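Local atomic coordinates of activating signal cointegrator 1 complex subunit 2 (Homo sapiens, PDB entry 6YXQ), a protein that binds polyubiquitin chains and recruits ASCC3 and ALKBH3 to sites of DNA damage, and also takes part in the rescue of stalled ribosomes. Residues E34-R39 against W82-F87; T130-S135 against Q181-N186. All blocks are in the same frame, centred on the assembly; numbering follows the deposited sequence.

Contact 1. Residues E34-R39 against W82-F87; sequences EQKADR and WCQVIF
Gln84 reaches from helix 78-87 to the loop at Ala37 and holds its backbone by both polar atoms of the amide. CG stands anti to the backbone N (chi1 -165°), and the chain then bends at chi2, which carries the amide across to the loop. OE1 of Gln84 accepts a bond of 2.7 Å from Ala37 N. This donor lies in the carbonyl plane of the amide. NE2 of Gln84 gives a longer bond of 3.3 Å to Ala37 O. Here NE2 stands above the plane of the Ala37 carbonyl, while that oxygen lies close to the plane of the Gln84 amide. Both bonds are bent at the hydrogen (137° and 148°).

Lys36 can be followed from its root. CB lies 3.8 Å from Gln84 OE1, and CG is only a little farther from the same oxygen. The extended chain then runs alongside the helix toward its C-terminal end. CD packs on Phe87 CB at 3.7 Å. CE lies near Phe87 O, and NZ bonds to Phe87 O at 3.3 Å from above the carbonyl plane. Lys36 and Gln84 cross at about a right angle.

Cys83 faces the loop too, near Gln35. Trp72 of helix 53-75 touches both Ala37 and Gln84. Arg39 pairs with Asp69 and gives a hydrogen bond to Gln43 O of the ASCC3 chain. With an alanine at Gln84 the amide is gone, and Ala37 N and Ala37 O would probably lose these two partners, letting the loop drift from the helix.

All three bonds go to main-chain atoms. The amide's grip therefore does not depend on the Ala37 side chain, and the positive charge of Lys36 probably suits the C-terminal end of the helix dipole.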
ATOM      1  N   GLU B  34       9.833  -0.374 -26.639  1.00161.29           N
ATOM      2  CA  GLU B  34       9.416  -1.691 -27.106  1.00174.24           C
ATOM      3  C   GLU B  34      10.265  -2.820 -26.552  1.00175.07           C
ATOM      4  O   GLU B  34       9.925  -3.986 -26.767  1.00183.10           O
ATOM      5  CB  GLU B  34       9.395  -1.734 -28.643  1.00180.87           C
ATOM      6  CG  GLU B  34       8.487  -0.674 -29.216  1.00188.50           C
ATOM      7  CD  GLU B  34       9.145   0.139 -30.301  1.00198.70           C
ATOM      8  OE1 GLU B  34      10.323   0.520 -30.140  1.00202.30           O
ATOM      9  OE2 GLU B  34       8.463   0.423 -31.306  1.00203.82           O
ATOM     10  N   GLN B  35      11.339  -2.514 -25.828  1.00159.11           N
ATOM     11  CA  GLN B  35      11.926  -3.539 -24.977  1.00142.78           C
ATOM     12  C   GLN B  35      11.028  -3.865 -23.786  1.00132.87           C
ATOM     13  O   GLN B  35      11.163  -4.944 -23.196  1.00123.95           O
ATOM     14  CB  GLN B  35      13.320  -3.126 -24.483  1.00139.01           C
ATOM     15  CG  GLN B  35      14.266  -4.322 -24.347  1.00150.09           C
ATOM     16  CD  GLN B  35      15.361  -4.118 -23.309  1.00157.48           C
ATOM     17  OE1 GLN B  35      15.775  -2.996 -23.048  1.00159.48           O
ATOM     18  NE2 GLN B  35      15.828  -5.211 -22.711  1.00157.57           N
ATOM     19  N   LYS B  36      10.116  -2.964 -23.425  1.00128.70           N
ATOM     20  CA  LYS B  36       9.118  -3.278 -22.413  1.00120.65           C
ATOM     21  C   LYS B  36       8.241  -4.430 -22.887  1.00123.46           C
ATOM     22  O   LYS B  36       8.024  -4.625 -24.089  1.00128.48           O
ATOM     23  CB  LYS B  36       8.253  -2.047 -22.105  1.00111.43           C
ATOM     24  CG  LYS B  36       6.854  -2.085 -22.730  1.00120.22           C
ATOM     25  CD  LYS B  36       6.108  -0.762 -22.598  1.00128.96           C
ATOM     26  CE  LYS B  36       4.753  -0.825 -23.298  1.00127.09           C
ATOM     27  NZ  LYS B  36       4.023   0.475 -23.261  1.00123.52           N
ATOM     28  N   ALA B  37       7.751  -5.212 -21.931  1.00116.67           N
ATOM     29  CA  ALA B  37       6.848  -6.306 -22.248  1.00108.13           C
ATOM     30  C   ALA B  37       5.436  -5.779 -22.484  1.00109.38           C
ATOM     31  O   ALA B  37       5.061  -4.694 -22.033  1.00108.86           O
ATOM     32  CB  ALA B  37       6.844  -7.346 -21.130  1.00 95.47           C
ATOM     33  N   ASP B  38       4.647  -6.568 -23.206  1.00121.09           N
ATOM     34  CA  ASP B  38       3.288  -6.176 -23.545  1.00134.81           C
ATOM     35  C   ASP B  38       2.269  -6.621 -22.507  1.00132.25           C
ATOM     36  O   ASP B  38       1.070  -6.638 -22.803  1.00133.01           O
ATOM     37  CB  ASP B  38       2.898  -6.727 -24.920  1.00144.13           C
ATOM     38  CG  ASP B  38       1.968  -5.792 -25.677  1.00154.79           C
ATOM     39  OD1 ASP B  38       0.742  -5.829 -25.431  1.00154.70           O
ATOM     40  OD2 ASP B  38       2.470  -5.014 -26.515  1.00157.77           O
ATOM     41  N   ARG B  39       2.711  -6.969 -21.302  1.00122.67           N
ATOM     42  CA  ARG B  39       1.780  -7.414 -20.273  1.00115.89           C
ATOM     43  C   ARG B  39       0.875  -6.265 -19.848  1.00121.38           C
ATOM     44  O   ARG B  39       1.348  -5.235 -19.358  1.00130.93           O
ATOM     45  CB  ARG B  39       2.525  -7.962 -19.064  1.00 97.06           C
ATOM     46  CG  ARG B  39       1.591  -8.556 -18.030  1.00 87.44           C
ATOM     47  CD  ARG B  39       2.359  -9.441 -17.084  1.00 96.90           C
ATOM     48  NE  ARG B  39       1.788 -10.766 -16.888  1.00 94.69           N
ATOM     49  CZ  ARG B  39       2.428 -11.891 -17.175  1.00110.90           C
ATOM     50  NH1 ARG B  39       1.849 -13.063 -16.958  1.00118.81           N
ATOM     51  NH2 ARG B  39       3.648 -11.841 -17.691  1.00119.08           N
ATOM     52  N   TRP B  82      12.958  -2.441 -14.963  1.00 94.07           N
ATOM     53  CA  TRP B  82      12.973  -0.985 -15.015  1.00 88.05           C
ATOM     54  C   TRP B  82      12.369  -0.474 -16.316  1.00 90.88           C
ATOM     55  O   TRP B  82      11.646   0.532 -16.317  1.00 93.52           O
ATOM     56  CB  TRP B  82      14.399  -0.474 -14.824  1.00 80.47           C
ATOM     57  CG  TRP B  82      14.745  -0.259 -13.383  1.00 81.51           C
ATOM     58  CD1 TRP B  82      15.590  -1.010 -12.618  1.00 88.76           C
ATOM     59  CD2 TRP B  82      14.244   0.777 -12.532  1.00 83.47           C
ATOM     60  NE1 TRP B  82      15.649  -0.503 -11.343  1.00 98.43           N
ATOM     61  CE2 TRP B  82      14.832   0.595 -11.264  1.00 97.98           C
ATOM     62  CE3 TRP B  82      13.361   1.847 -12.719  1.00 80.90           C
ATOM     63  CZ2 TRP B  82      14.561   1.440 -10.188  1.00100.08           C
ATOM     64  CZ3 TRP B  82      13.092   2.684 -11.650  1.00 71.79           C
ATOM     65  CH2 TRP B  82      13.690   2.477 -10.401  1.00 85.82           C
ATOM     66  N   CYS B  83      12.642  -1.155 -17.434  1.00 92.33           N
ATOM     67  CA  CYS B  83      11.963  -0.827 -18.683  1.00 95.79           C
ATOM     68  C   CYS B  83      10.453  -0.873 -18.502  1.00 97.75           C
ATOM     69  O   CYS B  83       9.735   0.058 -18.894  1.00102.14           O
ATOM     70  CB  CYS B  83      12.386  -1.793 -19.790  1.00 89.15           C
ATOM     71  SG  CYS B  83      14.033  -1.526 -20.445  1.00 99.63           S
ATOM     72  N   GLN B  84       9.957  -1.959 -17.907  1.00 90.27           N
ATOM     73  CA  GLN B  84       8.520  -2.106 -17.718  1.00 93.42           C
ATOM     74  C   GLN B  84       7.961  -0.968 -16.872  1.00 96.87           C
ATOM     75  O   GLN B  84       6.981  -0.323 -17.259  1.00 94.46           O
ATOM     76  CB  GLN B  84       8.216  -3.466 -17.087  1.00 92.83           C
ATOM     77  CG  GLN B  84       6.753  -3.878 -17.161  1.00 99.03           C
ATOM     78  CD  GLN B  84       6.321  -4.276 -18.558  1.00 98.98           C
ATOM     79  OE1 GLN B  84       7.151  -4.560 -19.420  1.00103.18           O
ATOM     80  NE2 GLN B  84       5.014  -4.301 -18.787  1.00102.06           N
ATOM     81  N   VAL B  85       8.599  -0.680 -15.730  1.00100.06           N
ATOM     82  CA  VAL B  85       8.047   0.321 -14.812  1.00 93.72           C
ATOM     83  C   VAL B  85       8.086   1.711 -15.433  1.00 92.61           C
ATOM     84  O   VAL B  85       7.203   2.544 -15.187  1.00 79.68           O
ATOM     85  CB  VAL B  85       8.767   0.297 -13.448  1.00 73.89           C
ATOM     86  CG1 VAL B  85       8.787  -1.102 -12.879  1.00 74.17           C
ATOM     87  CG2 VAL B  85      10.162   0.872 -13.544  1.00 82.35           C
ATOM     88  N   ILE B  86       9.098   1.988 -16.253  1.00 97.28           N
ATOM     89  CA  ILE B  86       9.193   3.321 -16.825  1.00 90.71           C
ATOM     90  C   ILE B  86       8.197   3.493 -17.964  1.00 94.99           C
ATOM     91  O   ILE B  86       7.559   4.543 -18.084  1.00 96.09           O
ATOM     92  CB  ILE B  86      10.639   3.595 -17.269  1.00 78.64           C
ATOM     93  CG1 ILE B  86      11.553   3.687 -16.047  1.00 75.11           C
ATOM     94  CG2 ILE B  86      10.718   4.865 -18.099  1.00 67.38           C
ATOM     95  CD1 ILE B  86      12.990   3.974 -16.388  1.00 79.15           C
ATOM     96  N   PHE B  87       8.015   2.465 -18.799  1.00 88.61           N
ATOM     97  CA  PHE B  87       7.323   2.669 -20.064  1.00 92.96           C
ATOM     98  C   PHE B  87       5.893   2.149 -20.095  1.00 95.08           C
ATOM     99  O   PHE B  87       5.145   2.528 -21.004  1.00 93.89           O
ATOM    100  CB  PHE B  87       8.128   2.036 -21.207  1.00102.34           C
ATOM    101  CG  PHE B  87       9.418   2.751 -21.492  1.00115.03           C
ATOM    102  CD1 PHE B  87       9.420   3.945 -22.196  1.00114.41           C
ATOM    103  CD2 PHE B  87      10.622   2.248 -21.033  1.00115.01           C
ATOM    104  CE1 PHE B  87      10.596   4.612 -22.446  1.00114.09           C
ATOM    105  CE2 PHE B  87      11.801   2.914 -21.281  1.00116.70           C
ATOM    106  CZ  PHE B  87      11.789   4.095 -21.988  1.00118.72           C
TER

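Contact 2. Residues T130-S135 against Q181-N186; sequences TFLRMS and QKMIGN
Asn186 turns its flat amide so that Ser135 O lies almost exactly in the amide plane. ND2 of Asn186 gives that oxygen a bond of 2.7 Å and approaches almost straight in line with the carbonyl, with a C=O...N angle of 160°. CG of Asn186 is anti to the backbone N (chi1 -168°), which points the amide at the end of the other segment. The same ND2 also bonds to His137, and OD1 bonds to Gln190. The second flat group is the Phe131 ring. The methyl CE of selenomethionine Met134 sits over one of its faces, displaced from the ring centre toward its edge. Leu95, Leu99 and Leu168 also touch this side chain. The Phe131 stem meets the other segment, with CB 4.3 Å from Met183 CE.

Met183, also a selenomethionine, fills the middle of the contact. Bends at chi2 and chi3 take its chain past Ser135 and turn CE toward the backbone of Leu132. CB of Met183 lies 3.6 Å from Ser135 CB. SE of Met183 is 4.0 Å from Leu132 CG, and the two side chains cross at about a right angle. Ser135 OG bonds back to Leu132 O at 2.7 Å, which satisfies this buried hydroxyl within its own helix.

The segment axes approach to 9.5 Å and cross at 42°. The contact thus joins the C-terminal end of helix 114-135 to helix 177-190. Helices 89-101 and 162-172 pack against Phe131, and Leu171 of the ASCC3 chain packs on Leu132.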
ATOM      1  N   THR B 130       7.829  -4.333  -4.722  1.00 75.47           N
ATOM      2  CA  THR B 130       7.958  -3.527  -5.934  1.00 76.22           C
ATOM      3  C   THR B 130       8.431  -2.114  -5.609  1.00 80.59           C
ATOM      4  O   THR B 130       9.345  -1.574  -6.256  1.00 89.66           O
ATOM      5  CB  THR B 130       6.619  -3.486  -6.664  1.00 71.10           C
ATOM      6  OG1 THR B 130       6.154  -4.824  -6.870  1.00 80.55           O
ATOM      7  CG2 THR B 130       6.760  -2.781  -7.998  1.00 53.60           C
ATOM      8  N   PHE B 131       7.816  -1.491  -4.604  1.00 73.34           N
ATOM      9  CA  PHE B 131       8.230  -0.135  -4.274  1.00 70.62           C
ATOM     10  C   PHE B 131       9.644  -0.104  -3.710  1.00 71.82           C
ATOM     11  O   PHE B 131      10.378   0.861  -3.951  1.00 81.81           O
ATOM     12  CB  PHE B 131       7.217   0.512  -3.331  1.00 62.55           C
ATOM     13  CG  PHE B 131       6.074   1.137  -4.060  1.00 58.80           C
ATOM     14  CD1 PHE B 131       6.235   2.357  -4.699  1.00 64.58           C
ATOM     15  CD2 PHE B 131       4.861   0.476  -4.178  1.00 58.03           C
ATOM     16  CE1 PHE B 131       5.190   2.930  -5.411  1.00 77.09           C
ATOM     17  CE2 PHE B 131       3.809   1.043  -4.894  1.00 64.12           C
ATOM     18  CZ  PHE B 131       3.974   2.271  -5.509  1.00 68.63           C
ATOM     19  N   LEU B 132      10.059  -1.153  -2.997  1.00 68.99           N
ATOM     20  CA  LEU B 132      11.457  -1.259  -2.585  1.00 71.63           C
ATOM     21  C   LEU B 132      12.384  -1.286  -3.794  1.00 82.66           C
ATOM     22  O   LEU B 132      13.414  -0.593  -3.825  1.00 87.55           O
ATOM     23  CB  LEU B 132      11.662  -2.515  -1.745  1.00 59.24           C
ATOM     24  CG  LEU B 132      12.736  -2.460  -0.660  1.00 60.24           C
ATOM     25  CD1 LEU B 132      12.643  -3.720   0.151  1.00 75.51           C
ATOM     26  CD2 LEU B 132      14.139  -2.299  -1.219  1.00 73.33           C
ATOM     27  N   ARG B 133      12.052  -2.116  -4.784  1.00 73.92           N
ATOM     28  CA  ARG B 133      12.898  -2.207  -5.968  1.00 78.63           C
ATOM     29  C   ARG B 133      13.053  -0.851  -6.633  1.00 82.74           C
ATOM     30  O   ARG B 133      14.158  -0.472  -7.037  1.00 84.66           O
ATOM     31  CB  ARG B 133      12.334  -3.221  -6.960  1.00 80.57           C
ATOM     32  CG  ARG B 133      13.404  -3.797  -7.858  1.00 90.05           C
ATOM     33  CD  ARG B 133      12.925  -5.002  -8.633  1.00 88.06           C
ATOM     34  NE  ARG B 133      14.027  -5.597  -9.379  1.00 84.75           N
ATOM     35  CZ  ARG B 133      13.881  -6.532 -10.308  1.00 86.67           C
ATOM     36  NH1 ARG B 133      12.671  -6.984 -10.611  1.00 91.19           N
ATOM     37  NH2 ARG B 133      14.946  -7.014 -10.934  1.00 83.90           N
HETATM   38  N   MSE B 134      11.962  -0.100  -6.737  1.00 78.26           N
HETATM   39  CA  MSE B 134      12.038   1.196  -7.411  1.00 75.55           C
HETATM   40  C   MSE B 134      12.696   2.281  -6.563  1.00 83.78           C
HETATM   41  O   MSE B 134      13.260   3.235  -7.094  1.00 83.01           O
HETATM   42  CB  MSE B 134      10.654   1.652  -7.838  1.00 68.37           C
HETATM   43  CG  MSE B 134       9.982   0.723  -8.810  1.00 94.07           C
HETATM   44 SE   MSE B 134       8.330   1.510  -9.474  1.00120.38          SE
HETATM   45  CE  MSE B 134       7.146   1.109  -8.012  1.00 91.07           C
ATOM     46  N   SER B 135      12.620   2.140  -5.240  1.00 82.36           N
ATOM     47  CA  SER B 135      13.313   3.080  -4.368  1.00 73.98           C
ATOM     48  C   SER B 135      14.815   2.845  -4.375  1.00 76.57           C
ATOM     49  O   SER B 135      15.586   3.783  -4.150  1.00 74.91           O
ATOM     50  CB  SER B 135      12.768   2.971  -2.948  1.00 68.71           C
ATOM     51  OG  SER B 135      13.001   1.671  -2.439  1.00 79.55           O
ATOM     52  N   GLN B 181      12.074   3.629   5.971  1.00 55.22           N
ATOM     53  CA  GLN B 181      12.920   4.791   6.218  1.00 65.07           C
ATOM     54  C   GLN B 181      13.980   4.915   5.133  1.00 66.81           C
ATOM     55  O   GLN B 181      14.126   5.972   4.508  1.00 75.13           O
ATOM     56  CB  GLN B 181      13.578   4.691   7.596  1.00 65.59           C
ATOM     57  CG  GLN B 181      12.595   4.603   8.746  1.00 82.27           C
ATOM     58  CD  GLN B 181      13.218   4.975  10.075  1.00 99.90           C
ATOM     59  OE1 GLN B 181      13.797   6.054  10.224  1.00112.27           O
ATOM     60  NE2 GLN B 181      13.099   4.083  11.053  1.00 93.17           N
ATOM     61  N   LYS B 182      14.725   3.828   4.899  1.00 65.23           N
ATOM     62  CA  LYS B 182      15.776   3.836   3.887  1.00 72.27           C
ATOM     63  C   LYS B 182      15.214   4.222   2.531  1.00 68.15           C
ATOM     64  O   LYS B 182      15.758   5.098   1.850  1.00 66.68           O
ATOM     65  CB  LYS B 182      16.456   2.467   3.821  1.00 84.45           C
ATOM     66  CG  LYS B 182      17.644   2.401   2.866  1.00107.80           C
ATOM     67  CD  LYS B 182      17.783   1.020   2.222  1.00112.69           C
ATOM     68  CE  LYS B 182      17.963   1.110   0.707  1.00103.81           C
ATOM     69  NZ  LYS B 182      17.775  -0.213   0.039  1.00 95.09           N
HETATM   70  N   MSE B 183      14.108   3.601   2.135  1.00 67.27           N
HETATM   71  CA  MSE B 183      13.490   3.926   0.853  1.00 82.04           C
HETATM   72  C   MSE B 183      13.141   5.400   0.685  1.00 78.07           C
HETATM   73  O   MSE B 183      13.550   6.041  -0.294  1.00 66.05           O
HETATM   74  CB  MSE B 183      12.220   3.104   0.639  1.00 95.22           C
HETATM   75  CG  MSE B 183      12.461   1.628   0.485  1.00117.88           C
HETATM   76 SE   MSE B 183      11.089   0.575   1.339  1.00131.03          SE
HETATM   77  CE  MSE B 183       9.579   0.962   0.212  1.00112.22           C
ATOM     78  N   ILE B 184      12.350   5.918   1.627  1.00 81.18           N
ATOM     79  CA  ILE B 184      11.863   7.289   1.512  1.00 63.43           C
ATOM     80  C   ILE B 184      13.031   8.263   1.556  1.00 69.03           C
ATOM     81  O   ILE B 184      13.112   9.202   0.752  1.00 78.75           O
ATOM     82  CB  ILE B 184      10.827   7.594   2.606  1.00 51.35           C
ATOM     83  CG1 ILE B 184       9.726   6.534   2.619  1.00 62.94           C
ATOM     84  CG2 ILE B 184      10.211   8.953   2.373  1.00 59.74           C
ATOM     85  CD1 ILE B 184       8.768   6.617   1.442  1.00 57.53           C
ATOM     86  N   GLY B 185      13.952   8.052   2.498  1.00 62.65           N
ATOM     87  CA  GLY B 185      15.127   8.899   2.564  1.00 72.19           C
ATOM     88  C   GLY B 185      15.931   8.861   1.284  1.00 76.62           C
ATOM     89  O   GLY B 185      16.456   9.884   0.843  1.00 87.43           O
ATOM     90  N   ASN B 186      16.002   7.693   0.643  1.00 81.90           N
ATOM     91  CA  ASN B 186      16.767   7.592  -0.592  1.00 80.33           C
ATOM     92  C   ASN B 186      16.091   8.344  -1.725  1.00 79.78           C
ATOM     93  O   ASN B 186      16.764   9.024  -2.503  1.00 93.18           O
ATOM     94  CB  ASN B 186      16.977   6.131  -0.979  1.00 73.11           C
ATOM     95  CG  ASN B 186      18.003   5.968  -2.084  1.00 84.71           C
ATOM     96  OD1 ASN B 186      19.100   6.533  -2.022  1.00 79.11           O
ATOM     97  ND2 ASN B 186      17.650   5.199  -3.109  1.00 88.91           N
TER

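How the contacts relate
The two contacts follow one another along the chain: contact 1 closes before contact 2 opens. Their centres are about 20 Å apart, on the same side of the chain's centre. Contact 1 lies farther out, about 29 Å from that centre, against about 14 Å for contact 2. They meet where helix 78-87 packs on helix 114-135: Trp82 CH2 lies 3.4 Å from Met134 O, and Val85 touches the selenium of Met134. Helix 53-75 also borders both. Both adjoin the ASCC3 chain. They belong to the N-terminal, mostly helical part of the protein, which binds ASCC3, whereas ubiquitin binding is the task of the CUE domain.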